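Local coordinates for DNA annealing helicase and endonuclease ZRANB3 (Homo sapiens, PDB 5MKW), which anneals DNA as an ATP-dependent helicase and, through its HNH domain, cuts it as an endonuclease to help stalled replication forks restart, at residues Leu32-Arg35 with Gln41-Asn44; Leu59-Arg64 with Glu68-Gln73; Lys53-Gln58 with Cys99-Thr104. All blocks are in the same frame, centred on the assembly; numbering follows the deposited sequence. Where two conformers were deposited one is given.

Contact 1 (Leu32-Arg35 with Gln41-Asn44); sequences LRLR and QRKN
The guanidinium of R42 meets L34 and R35 with its edge, both backbone carbonyl oxygens lying close to its plane, while the first two methylenes of the same side chain, CB and CG, pack on the L34 side chain. The motif is a pair of consecutive helices, 27-36 and 39-47, joined by a very short link, in which an arginine of the second helix reaches back to carbonyls in the final turn of the first. Carbonyls this near the C-terminal end of a helix commonly lack the usual backbone partner, and the contact illustrates how a long side chain can supply donors there. R42 NE gives its hydrogen to L34 O at 2.8 Å, with an N-H...O angle of 153°. The neighbouring R42 NH2 reaches R35 O at 3.0 Å, a more bent bond at 140°. Seen from the acceptors, both donors sit above the carbonyl planes and so do not use the lone-pair directions. Two bonds from adjacent nitrogens of one planar group restrict its rotation about CD-NE, and NH1 probably adds a third, to I63 O of helix 56-64. The partial negative charge at the helix end would probably favour the positive guanidinium.

The chain reaches this place by leaving the backbone with CG anti to the carbonyl carbon (chi1 -66°) and then staying extended as far as NE. Along the way it crosses L34 at a slant, and the leucine, buried among F71 and L46, supplies the apolar half of the contact. P66 also touches the arginine, and a glycerol molecule, probably from the crystallisation liquor, lies close by. The leucine touches through one branch: L34 CD2 is 3.5 Å from R42 CB and 3.7 Å from R42 CG.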
loop_
_atom_site.group_PDB
_atom_site.type_symbol
_atom_site.label_atom_id
_atom_site.label_comp_id
_atom_site.label_asym_id
_atom_site.label_seq_id
_atom_site.Cartn_x
_atom_site.Cartn_y
_atom_site.Cartn_z
ATOM N N LEU A 32 -3.561 -10.919 8.402
ATOM C CA LEU A 32 -4.087 -12.215 8.859
ATOM C C LEU A 32 -4.607 -12.105 10.282
ATOM O O LEU A 32 -5.617 -12.701 10.612
ATOM C CB LEU A 32 -3.029 -13.308 8.797
ATOM C CG LEU A 32 -2.516 -13.647 7.417
ATOM C CD1 LEU A 32 -1.233 -14.456 7.524
ATOM C CD2 LEU A 32 -3.591 -14.417 6.666
ATOM N N ARG A 33 -3.886 -11.370 11.120
ATOM C CA ARG A 33 -4.299 -11.161 12.503
ATOM C C ARG A 33 -5.652 -10.427 12.578
ATOM O O ARG A 33 -6.578 -10.854 13.307
ATOM C CB ARG A 33 -3.198 -10.416 13.252
ATOM C CG ARG A 33 -3.578 -9.965 14.662
ATOM C CD ARG A 33 -3.273 -10.973 15.760
ATOM N NE ARG A 33 -3.450 -10.349 17.071
ATOM C CZ ARG A 33 -4.516 -10.506 17.845
ATOM N NH1 ARG A 33 -5.506 -11.299 17.483
ATOM N NH2 ARG A 33 -4.569 -9.879 19.004
ATOM N N LEU A 34 -5.809 -9.382 11.763
ATOM C CA LEU A 34 -7.058 -8.655 11.712
ATOM C C LEU A 34 -8.202 -9.481 11.169
ATOM O O LEU A 34 -9.310 -9.462 11.707
ATOM C CB LEU A 34 -6.889 -7.293 10.973
ATOM C CG LEU A 34 -6.540 -6.337 12.111
ATOM C CD1 LEU A 34 -5.265 -5.593 11.954
ATOM C CD2 LEU A 34 -7.691 -5.433 12.543
ATOM N N ARG A 35 -7.953 -10.196 10.089
ATOM C CA ARG A 35 -8.971 -11.001 9.469
ATOM C C ARG A 35 -9.592 -11.933 10.501
ATOM O O ARG A 35 -10.809 -12.132 10.530
ATOM C CB ARG A 35 -8.399 -11.807 8.316
ATOM C CG ARG A 35 -9.432 -12.613 7.544
ATOM C CD ARG A 35 -8.759 -13.576 6.555
ATOM N NE ARG A 35 -8.098 -14.635 7.308
ATOM C CZ ARG A 35 -7.129 -15.422 6.822
ATOM N NH1 ARG A 35 -6.825 -15.437 5.550
ATOM N NH2 ARG A 35 -6.562 -16.297 7.604
ATOM N N GLN A 41 -12.575 -6.505 18.332
ATOM C CA GLN A 41 -11.174 -6.199 18.676
ATOM C C GLN A 41 -10.384 -5.431 17.612
ATOM O O GLN A 41 -9.267 -5.025 17.868
ATOM C CB GLN A 41 -10.448 -7.484 18.990
ATOM C CG GLN A 41 -11.017 -8.175 20.221
ATOM C CD GLN A 41 -10.380 -9.522 20.375
ATOM O OE1 GLN A 41 -9.336 -9.785 19.760
ATOM N NE2 GLN A 41 -11.068 -10.432 21.056
ATOM N N ARG A 42 -10.937 -5.265 16.420
ATOM C CA ARG A 42 -10.140 -4.755 15.273
ATOM C C ARG A 42 -9.714 -3.296 15.407
ATOM O O ARG A 42 -8.577 -2.948 15.140
ATOM C CB ARG A 42 -10.901 -4.963 13.979
ATOM C CG ARG A 42 -11.076 -6.427 13.635
ATOM C CD ARG A 42 -11.683 -6.596 12.266
ATOM N NE ARG A 42 -11.684 -7.962 11.815
ATOM C CZ ARG A 42 -12.651 -8.493 11.075
ATOM N NH1 ARG A 42 -13.745 -7.814 10.808
ATOM N NH2 ARG A 42 -12.584 -9.765 10.730
ATOM N N LYS A 43 -10.592 -2.469 15.966
ATOM C CA LYS A 43 -10.297 -1.057 16.055
ATOM C C LYS A 43 -9.031 -0.860 16.901
ATOM O O LYS A 43 -8.101 -0.150 16.504
ATOM C CB LYS A 43 -11.498 -0.292 16.621
ATOM C CG LYS A 43 -11.340 1.222 16.683
ATOM C CD LYS A 43 -12.535 1.799 17.425
ATOM C CE LYS A 43 -12.568 3.308 17.337
ATOM N NZ LYS A 43 -13.978 3.810 17.375
ATOM N N ASN A 44 -8.988 -1.466 18.079
ATOM C CA ASN A 44 -7.833 -1.247 18.957
ATOM C C ASN A 44 -6.544 -1.798 18.388
ATOM O O ASN A 44 -5.502 -1.171 18.528
ATOM C CB ASN A 44 -8.061 -1.861 20.344
ATOM C CG ASN A 44 -9.055 -1.061 21.179
ATOM O OD1 ASN A 44 -9.281 0.146 20.960
ATOM N ND2 ASN A 44 -9.628 -1.725 22.181
#

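Contact 2 (Leu59-Arg64 with Glu68-Gln73); sequences LNEMIR and EGHFWQ
M62 and H70 bring the backbones nearest, their CA atoms 7.0 Å apart, where helix 56-64 passes the helix-like turn 68-70 that leads into strand 72-76. This strand opens the beta-beta-alpha unit expected of an HNH domain in the His-Me finger clan, and M62 of the preceding helix packs on the turn leading into it through a Met-aromatic contact with F71. The M62 and H70 side chains run alongside each other in opposite directions, with M62 CG over one face of the imidazole, 3.5 Å from H70 CG. A bend at the end of the methionine chain (chi3 87°) then turns its methyl toward F71: M62 CE stands over the F71 ring, 3.7 Å from its centroid, in a CH-pi contact displaced toward the rim. SD lies above the same ring at a greater distance.

E61 approaches H70 at its edge. H70 NE2 donates to E61 OE1 at 2.9 Å, nearly in line with the carboxylate C-O bond, although the oxygen is tilted from the imidazole plane and the two flat groups are 54° apart. With ND1 bonded to G67 N, both ring nitrogens are engaged and the ring is held against turning. Within the turn, Q73 NE2 meets a lone pair of G69 O at 2.9 Å.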
loop_
_atom_site.group_PDB
_atom_site.type_symbol
_atom_site.label_atom_id
_atom_site.label_comp_id
_atom_site.label_asym_id
_atom_site.label_seq_id
_atom_site.Cartn_x
_atom_site.Cartn_y
_atom_site.Cartn_z
ATOM N N LEU A 59 -9.807 2.706 7.570
ATOM C CA LEU A 59 -9.851 2.020 8.854
ATOM C C LEU A 59 -11.261 1.508 9.178
ATOM O O LEU A 59 -11.427 0.373 9.659
ATOM C CB LEU A 59 -9.338 2.932 9.988
ATOM C CG LEU A 59 -7.862 3.292 9.863
ATOM C CD1 LEU A 59 -7.478 4.344 10.899
ATOM C CD2 LEU A 59 -6.979 2.043 9.988
ATOM N N ASN A 60 -12.298 2.292 8.867
ATOM C CA ASN A 60 -13.659 1.801 9.081
ATOM C C ASN A 60 -13.916 0.546 8.187
ATOM O O ASN A 60 -14.561 -0.417 8.601
ATOM C CB ASN A 60 -14.694 2.871 8.752
ATOM C CG ASN A 60 -14.766 3.966 9.781
ATOM O OD1 ASN A 60 -14.339 3.786 10.926
ATOM N ND2 ASN A 60 -15.357 5.088 9.391
ATOM N N GLU A 61 -13.405 0.541 6.971
ATOM C CA GLU A 61 -13.591 -0.658 6.109
ATOM C C GLU A 61 -12.844 -1.863 6.647
ATOM O O GLU A 61 -13.295 -3.016 6.522
ATOM C CB GLU A 61 -13.071 -0.421 4.719
ATOM C CG GLU A 61 -13.927 0.496 3.874
ATOM C CD GLU A 61 -13.234 0.783 2.566
ATOM O OE1 GLU A 61 -12.342 -0.021 2.151
ATOM O OE2 GLU A 61 -13.520 1.851 1.980
ATOM N N MET A 62 -11.659 -1.587 7.156
ATOM C CA MET A 62 -10.825 -2.632 7.767
ATOM C C MET A 62 -11.424 -3.252 9.033
ATOM O O MET A 62 -11.154 -4.390 9.336
ATOM C CB MET A 62 -9.432 -2.064 8.044
ATOM C CG MET A 62 -8.657 -1.787 6.739
ATOM S SD MET A 62 -7.292 -0.625 6.915
ATOM C CE MET A 62 -5.897 -1.617 7.407
ATOM N N ILE A 63 -12.184 -2.475 9.807
ATOM C CA ILE A 63 -12.869 -3.019 10.981
ATOM C C ILE A 63 -14.004 -3.952 10.553
ATOM O O ILE A 63 -14.244 -4.995 11.155
ATOM C CB ILE A 63 -13.400 -1.849 11.851
ATOM C CG1 ILE A 63 -12.245 -1.106 12.511
ATOM C CG2 ILE A 63 -14.408 -2.332 12.867
ATOM C CD1 ILE A 63 -12.585 0.312 12.948
ATOM N N ARG A 64 -14.708 -3.573 9.479
ATOM C CA ARG A 64 -15.847 -4.344 9.009
ATOM C C ARG A 64 -15.353 -5.617 8.333
ATOM O O ARG A 64 -15.894 -6.699 8.545
ATOM C CB ARG A 64 -16.661 -3.497 8.024
ATOM C CG ARG A 64 -17.847 -4.189 7.388
ATOM C CD ARG A 64 -18.765 -3.161 6.698
ATOM N NE ARG A 64 -18.419 -1.767 7.014
ATOM C CZ ARG A 64 -17.793 -0.951 6.176
ATOM N NH1 ARG A 64 -17.439 -1.396 4.982
ATOM N NH2 ARG A 64 -17.505 0.299 6.522
ATOM N N GLU A 68 -6.549 -7.890 1.834
ATOM C CA GLU A 68 -5.133 -7.835 1.746
ATOM C C GLU A 68 -4.693 -6.453 1.218
ATOM O O GLU A 68 -3.708 -5.891 1.629
ATOM C CB GLU A 68 -4.698 -9.022 0.814
ATOM C CG GLU A 68 -4.977 -10.444 1.398
ATOM C CD GLU A 68 -6.378 -11.122 1.141
ATOM O OE1 GLU A 68 -7.425 -10.420 0.845
ATOM O OE2 GLU A 68 -6.459 -12.408 1.410
ATOM N N GLY A 69 -5.410 -5.963 0.205
ATOM C CA GLY A 69 -5.162 -4.650 -0.349
ATOM C C GLY A 69 -5.292 -3.454 0.588
ATOM O O GLY A 69 -4.781 -2.390 0.285
ATOM N N HIS A 70 -5.921 -3.627 1.745
ATOM C CA HIS A 70 -5.910 -2.589 2.763
ATOM C C HIS A 70 -4.586 -2.450 3.452
ATOM O O HIS A 70 -4.328 -1.424 4.103
ATOM C CB HIS A 70 -6.972 -2.841 3.846
ATOM C CG HIS A 70 -8.368 -2.692 3.372
ATOM N ND1 HIS A 70 -9.368 -3.544 3.775
ATOM C CD2 HIS A 70 -8.955 -1.748 2.586
ATOM C CE1 HIS A 70 -10.517 -3.131 3.269
ATOM N NE2 HIS A 70 -10.297 -2.028 2.573
ATOM N N PHE A 71 -3.786 -3.503 3.407
ATOM C CA PHE A 71 -2.542 -3.581 4.174
ATOM C C PHE A 71 -1.277 -3.361 3.312
ATOM O O PHE A 71 -0.304 -2.755 3.783
ATOM C CB PHE A 71 -2.498 -4.937 4.896
ATOM C CG PHE A 71 -3.550 -5.083 5.957
ATOM C CD1 PHE A 71 -4.856 -5.410 5.614
ATOM C CD2 PHE A 71 -3.290 -4.684 7.246
ATOM C CE1 PHE A 71 -5.858 -5.464 6.587
ATOM C CE2 PHE A 71 -4.272 -4.716 8.207
ATOM C CZ PHE A 71 -5.569 -5.131 7.884
ATOM N N TRP A 72 -1.242 -3.931 2.106
ATOM C CA TRP A 72 -0.093 -3.745 1.202
ATOM C C TRP A 72 -0.529 -3.675 -0.260
ATOM O O TRP A 72 -1.583 -4.187 -0.637
ATOM C CB TRP A 72 1.015 -4.824 1.389
ATOM C CG TRP A 72 0.631 -6.205 1.107
ATOM C CD1 TRP A 72 0.080 -7.093 1.979
ATOM C CD2 TRP A 72 0.787 -6.910 -0.133
ATOM N NE1 TRP A 72 -0.151 -8.303 1.363
ATOM C CE2 TRP A 72 0.299 -8.227 0.071
ATOM C CE3 TRP A 72 1.327 -6.576 -1.372
ATOM C CZ2 TRP A 72 0.311 -9.201 -0.922
ATOM C CZ3 TRP A 72 1.299 -7.553 -2.403
ATOM C CH2 TRP A 72 0.830 -8.863 -2.138
ATOM N N GLN A 73 0.321 -3.034 -1.059
ATOM C CA GLN A 73 0.121 -2.781 -2.479
ATOM C C GLN A 73 1.470 -3.009 -3.183
ATOM O O GLN A 73 2.515 -2.763 -2.579
ATOM C CB GLN A 73 -0.259 -1.304 -2.689
ATOM C CG GLN A 73 -1.642 -0.919 -2.210
ATOM C CD GLN A 73 -2.717 -1.562 -3.079
ATOM O OE1 GLN A 73 -2.532 -1.676 -4.297
ATOM N NE2 GLN A 73 -3.719 -2.172 -2.451
#

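Contact 3 (Lys53-Gln58 with Cys99-Thr104); sequences KLPLEQ and CHKERT. With ZN (zinc ion), chain C.
K101 leaves helix 97-118 with CB directed at the loop before helix 56-64, and its aliphatic chain runs straight out toward L54 and P55. CB and CG only carry it across; the first atom to touch is K101 CD, 3.7 Å from P55 CD and somewhat farther from L54 CD2. K101 CE then enters the angle between the two residues, 3.6 Å from L54 CD2 and 3.7 Å from P55 CD, with the leucine crossing the lysine at about a right angle. There the chain bends (chi4 -70°), which swings NZ aside toward the Q58 amide. K101 NZ lies 2.8 Å from Q58 OE1, a weak hydrogen bond, and a doubtful one, since the place of this oxygen in the model is not sure.

The helix carrying K101 is the alpha element of the beta-beta-alpha fold of the HNH domain, and P55, at the N-cap position of helix 56-64, brings the start of another helix against it. Near its own beginning the K101 helix is tied to the metal: C99 SG binds the zinc ion at 2.3 Å, with C20, C23 and C96 completing the four-cysteine site. With an alanine in place of this lysine, L54 CD2 and P55 CD would probably lose the methylenes packed on them, opening a gap between the loop and the helix. Beside C99, H100 O receives both T104 N and T104 OG1, from one turn further along the helix, on opposite faces of its carbonyl plane, with T104 OG1 at 3.0 Å from H100 O.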
loop_
_atom_site.group_PDB
_atom_site.type_symbol
_atom_site.label_atom_id
_atom_site.label_comp_id
_atom_site.label_asym_id
_atom_site.label_seq_id
_atom_site.Cartn_x
_atom_site.Cartn_y
_atom_site.Cartn_z
ATOM N N LYS A 53 -2.151 5.431 10.998
ATOM C CA LYS A 53 -1.953 6.557 10.112
ATOM C C LYS A 53 -2.779 6.519 8.831
ATOM O O LYS A 53 -2.742 7.448 8.065
ATOM C CB LYS A 53 -0.484 6.672 9.755
ATOM C CG LYS A 53 0.361 7.134 10.921
ATOM C CD LYS A 53 1.812 7.293 10.472
ATOM C CE LYS A 53 2.640 8.058 11.498
ATOM N NZ LYS A 53 3.781 8.745 10.832
ATOM N N LEU A 54 -3.562 5.478 8.624
ATOM C CA LEU A 54 -4.409 5.388 7.437
ATOM C C LEU A 54 -5.632 6.289 7.591
ATOM O O LEU A 54 -6.017 6.587 8.706
ATOM C CB LEU A 54 -4.863 3.958 7.242
ATOM C CG LEU A 54 -3.738 2.993 6.817
ATOM C CD1 LEU A 54 -4.137 1.566 7.057
ATOM C CD2 LEU A 54 -3.351 3.246 5.354
ATOM N N PRO A 55 -6.286 6.660 6.474
ATOM C CA PRO A 55 -7.559 7.392 6.570
ATOM C C PRO A 55 -8.645 6.656 7.339
ATOM O O PRO A 55 -8.759 5.424 7.254
ATOM C CB PRO A 55 -7.993 7.572 5.087
ATOM C CG PRO A 55 -6.789 7.306 4.262
ATOM C CD PRO A 55 -5.943 6.335 5.083
ATOM N N LEU A 56 -9.409 7.418 8.119
ATOM C CA LEU A 56 -10.533 6.923 8.876
ATOM C C LEU A 56 -11.469 6.091 8.018
ATOM O O LEU A 56 -11.974 5.085 8.456
ATOM C CB LEU A 56 -11.290 8.081 9.501
ATOM C CG LEU A 56 -12.570 7.714 10.229
ATOM C CD1 LEU A 56 -12.306 6.747 11.383
ATOM C CD2 LEU A 56 -13.233 8.966 10.776
ATOM N N GLU A 57 -11.688 6.522 6.788
ATOM C CA GLU A 57 -12.560 5.810 5.871
ATOM C C GLU A 57 -12.032 4.372 5.648
ATOM O O GLU A 57 -12.768 3.386 5.672
ATOM C CB GLU A 57 -12.580 6.594 4.537
ATOM C CG GLU A 57 -13.338 5.930 3.388
ATOM C CD GLU A 57 -14.855 5.900 3.635
ATOM O OE1 GLU A 57 -15.378 6.810 4.330
ATOM O OE2 GLU A 57 -15.539 4.981 3.119
ATOM N N GLN A 58 -10.733 4.256 5.495
ATOM C CA GLN A 58 -10.149 2.951 5.200
ATOM C C GLN A 58 -10.168 2.098 6.443
ATOM O O GLN A 58 -10.512 0.913 6.400
ATOM C CB GLN A 58 -8.740 3.107 4.634
ATOM C CG GLN A 58 -8.146 1.772 4.259
ATOM C CD GLN A 58 -6.914 1.906 3.379
ATOM O OE1 GLN A 58 -6.762 2.901 2.692
ATOM N NE2 GLN A 58 -6.014 0.937 3.440
ATOM N N CYS A 99 2.911 3.697 3.486
ATOM C CA CYS A 99 3.932 4.136 2.519
ATOM C C CYS A 99 3.368 4.383 1.108
ATOM O O CYS A 99 3.811 5.268 0.382
ATOM C CB CYS A 99 5.053 3.110 2.440
ATOM S SG CYS A 99 6.067 3.019 3.958
ATOM N N HIS A 100 2.455 3.538 0.686
ATOM C CA HIS A 100 1.874 3.684 -0.621
ATOM C C HIS A 100 1.105 5.021 -0.721
ATOM O O HIS A 100 1.170 5.700 -1.733
ATOM C CB HIS A 100 0.952 2.546 -0.922
ATOM C CG HIS A 100 0.352 2.623 -2.274
ATOM N ND1 HIS A 100 -1.010 2.681 -2.479
ATOM C CD2 HIS A 100 0.919 2.542 -3.497
ATOM C CE1 HIS A 100 -1.251 2.597 -3.770
ATOM N NE2 HIS A 100 -0.098 2.648 -4.409
ATOM N N LYS A 101 0.337 5.347 0.315
ATOM C CA LYS A 101 -0.380 6.621 0.349
ATOM C C LYS A 101 0.506 7.886 0.420
ATOM O O LYS A 101 0.183 8.893 -0.233
ATOM C CB LYS A 101 -1.375 6.611 1.493
ATOM C CG LYS A 101 -2.576 5.763 1.160
ATOM C CD LYS A 101 -3.549 5.756 2.293
ATOM C CE LYS A 101 -4.464 4.568 2.164
ATOM N NZ LYS A 101 -5.375 4.727 1.017
ATOM N N GLU A 102 1.609 7.831 1.174
ATOM C CA GLU A 102 2.618 8.904 1.125
ATOM C C GLU A 102 3.153 9.072 -0.290
ATOM O O GLU A 102 3.316 10.187 -0.781
ATOM C CB GLU A 102 3.790 8.642 2.047
ATOM C CG GLU A 102 3.473 8.674 3.527
ATOM C CD GLU A 102 4.607 8.075 4.391
ATOM O OE1 GLU A 102 5.723 7.872 3.877
ATOM O OE2 GLU A 102 4.405 7.882 5.595
ATOM N N ARG A 103 3.478 7.962 -0.932
ATOM C CA ARG A 103 3.974 8.014 -2.298
ATOM C C ARG A 103 2.957 8.595 -3.290
ATOM O O ARG A 103 3.273 9.500 -4.073
ATOM C CB ARG A 103 4.396 6.638 -2.792
ATOM C CG ARG A 103 4.796 6.724 -4.263
ATOM C CD ARG A 103 5.974 5.890 -4.557
ATOM N NE ARG A 103 7.101 6.184 -3.681
ATOM C CZ ARG A 103 8.204 5.447 -3.684
ATOM N NH1 ARG A 103 8.305 4.478 -4.571
ATOM N NH2 ARG A 103 9.217 5.732 -2.876
ATOM N N THR A 104 1.729 8.109 -3.217
ATOM C CA THR A 104 0.643 8.619 -4.046
ATOM C C THR A 104 0.399 10.128 -3.856
ATOM O O THR A 104 0.185 10.885 -4.821
ATOM C CB THR A 104 -0.610 7.759 -3.741
ATOM O OG1 THR A 104 -0.353 6.430 -4.241
ATOM C CG2 THR A 104 -1.788 8.268 -4.432
HETATM ZN ZN ZN C . 5.828 0.860 4.712
#

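How the contacts relate
Contact 2 stands between the others, its centre about 10 Å from each, whereas the centres of contacts 1 and 3 are about 18 Å apart and their nearest atoms about 7 Å. Helix 56-64 makes most of the connection. Toward contact 1, its I63 O is probably bonded by R42 NH1 at 2.9 Å; a separate touch, L34 on F71, also joins contacts 1 and 2. Toward contact 3, M62 CE packs 3.7 Å from L54 CD1 and Q58 NE2 lies 3.0 Å from H70 O. Contact 3 includes a ligand of the zinc, from which the F71 side chain is about 10 Å away. Segments 68-73 and 99-104 belong to the region assigned endonuclease activity.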